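PDB 6G94: probable Ni/Fe-hydrogenase 1 B-type cytochrome subunit from Escherichia coli K-12, which probably serves as the membrane-bound b-type cytochrome of hydrogenase 1, carrying electrons through its haem. Local coordinates for residues Arg164-Val167 with Glu168-Trp172. Sequence-based numbering, arbitrary orientation.
Sequences RYVV and EFFYW
Three successive i to i+4 backbone bonds, 2.8-3.1 Å from N to O, tie together the first turns of helix 166-172: F169 N gives its hydrogen to Y165 O, F170 N to V166 O and Y171 N to V167 O, and the bond from W172 N to E168 O follows. Each valine then lies alongside the aromatic residue one turn further on. V166 has CG1 anti to its backbone N (chi1 179°), and this methyl meets the rim of the F170 ring in the ring plane, 3.7 Å from CE2. One face of that ring is covered by F169, whose CD2 stands over the centre. V167 repeats the pattern with Y171, CG1 coming 3.9 Å from CE1, while V167 O sits at the edge of the tyrosine ring, 3.2 Å from CD1. The helix belongs to the segment predicted to be periplasmic, between helices 130-151 and 177-203, both predicted to span the membrane for most of their length in this haem-binding cytochrome b561-type fold. Its apolar side is turned to both: V166 packs on I145 and A149, V167 on I180, and the F170 ring meets W183 with the planes inclined at about 35°. E168 runs back beside R164: its CG lies beside the backbone N and the chain is extended beyond it, which brings OE2 3.0 Å from R164 O, an acceptor facing an acceptor. The partner of OE2 lies outside this helix, in a salt bridge to a basic side chain of another protein's chain; a glutamine in place of E168 would probably leave that basic group without its charged mate. Y171 OH also meets a neighbouring protein, hydrogen-bonded to an acidic side chain of its chain.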
# COMPACT_ATOMS: atom_id res chain seq x y z
N ARG I 164 -16.43 42.65 -15.47
CA ARG I 164 -17.49 41.66 -15.53
C ARG I 164 -18.42 41.90 -16.70
O ARG I 164 -19.57 41.54 -16.68
CB ARG I 164 -18.25 41.61 -14.20
CG ARG I 164 -17.55 40.81 -13.12
CD ARG I 164 -18.52 40.51 -11.99
NE ARG I 164 -18.62 41.65 -11.10
CZ ARG I 164 -19.75 42.07 -10.53
NH1 ARG I 164 -20.90 41.43 -10.77
NH2 ARG I 164 -19.71 43.13 -9.74
N TYR I 165 -17.90 42.56 -17.71
CA TYR I 165 -18.55 42.72 -18.99
C TYR I 165 -17.77 41.83 -19.92
O TYR I 165 -18.31 41.31 -20.86
CB TYR I 165 -18.47 44.16 -19.47
CG TYR I 165 -19.52 45.08 -18.88
CD1 TYR I 165 -20.75 45.22 -19.48
CD2 TYR I 165 -19.26 45.82 -17.72
CE1 TYR I 165 -21.71 46.05 -18.95
CE2 TYR I 165 -20.22 46.65 -17.18
CZ TYR I 165 -21.44 46.76 -17.80
OH TYR I 165 -22.41 47.57 -17.29
N VAL I 166 -16.48 41.67 -19.64
CA VAL I 166 -15.61 40.81 -20.41
C VAL I 166 -16.15 39.41 -20.34
O VAL I 166 -16.14 38.68 -21.33
CB VAL I 166 -14.20 40.80 -19.84
CG1 VAL I 166 -13.32 39.86 -20.65
CG2 VAL I 166 -13.62 42.20 -19.80
N VAL I 167 -16.64 39.05 -19.16
CA VAL I 167 -17.18 37.75 -18.93
C VAL I 167 -18.46 37.59 -19.73
O VAL I 167 -18.61 36.62 -20.45
CB VAL I 167 -17.38 37.55 -17.42
CG1 VAL I 167 -18.29 36.37 -17.12
CG2 VAL I 167 -16.03 37.37 -16.77
N GLU I 168 -19.36 38.55 -19.63
CA GLU I 168 -20.63 38.50 -20.35
C GLU I 168 -20.41 38.49 -21.84
O GLU I 168 -21.16 37.86 -22.57
CB GLU I 168 -21.54 39.66 -19.95
CG GLU I 168 -21.58 39.93 -18.46
CD GLU I 168 -22.48 41.08 -18.06
OE1 GLU I 168 -23.16 41.62 -18.94
OE2 GLU I 168 -22.53 41.46 -16.87
N PHE I 169 -19.37 39.18 -22.28
CA PHE I 169 -18.99 39.21 -23.67
C PHE I 169 -18.62 37.82 -24.17
O PHE I 169 -19.15 37.36 -25.17
CB PHE I 169 -17.84 40.18 -23.90
CG PHE I 169 -17.21 40.04 -25.25
CD1 PHE I 169 -17.82 40.57 -26.37
CD2 PHE I 169 -16.06 39.32 -25.39
CE1 PHE I 169 -17.28 40.40 -27.60
CE2 PHE I 169 -15.50 39.15 -26.63
CZ PHE I 169 -16.12 39.69 -27.73
N PHE I 170 -17.72 37.15 -23.49
CA PHE I 170 -17.37 35.79 -23.84
C PHE I 170 -18.56 34.83 -23.79
O PHE I 170 -18.60 33.88 -24.54
CB PHE I 170 -16.20 35.32 -23.02
CG PHE I 170 -14.90 35.83 -23.53
CD1 PHE I 170 -14.40 35.37 -24.72
CD2 PHE I 170 -14.20 36.81 -22.85
CE1 PHE I 170 -13.20 35.87 -25.23
CE2 PHE I 170 -13.00 37.30 -23.35
CZ PHE I 170 -12.50 36.83 -24.54
N TYR I 171 -19.53 35.10 -22.92
CA TYR I 171 -20.78 34.34 -22.89
C TYR I 171 -21.63 34.67 -24.11
O TYR I 171 -22.30 33.80 -24.66
CB TYR I 171 -21.59 34.59 -21.59
CG TYR I 171 -21.24 33.67 -20.43
CD1 TYR I 171 -20.17 33.97 -19.57
CD2 TYR I 171 -21.95 32.50 -20.21
CE1 TYR I 171 -19.84 33.13 -18.52
CE2 TYR I 171 -21.63 31.65 -19.16
CZ TYR I 171 -20.57 31.97 -18.32
OH TYR I 171 -20.25 31.13 -17.28
N TRP I 172 -21.59 35.93 -24.51
CA TRP I 172 -22.34 36.42 -25.67
C TRP I 172 -21.78 35.78 -26.95
O TRP I 172 -22.53 35.40 -27.83
CB TRP I 172 -22.31 37.95 -25.71
CG TRP I 172 -23.04 38.56 -26.85
CD1 TRP I 172 -24.39 38.75 -26.95
CD2 TRP I 172 -22.47 39.08 -28.07
NE1 TRP I 172 -24.70 39.35 -28.16
CE2 TRP I 172 -23.54 39.56 -28.86
CE3 TRP I 172 -21.15 39.18 -28.57
CZ2 TRP I 172 -23.34 40.13 -30.14
CZ3 TRP I 172 -20.96 39.74 -29.84
CH2 TRP I 172 -22.05 40.21 -30.61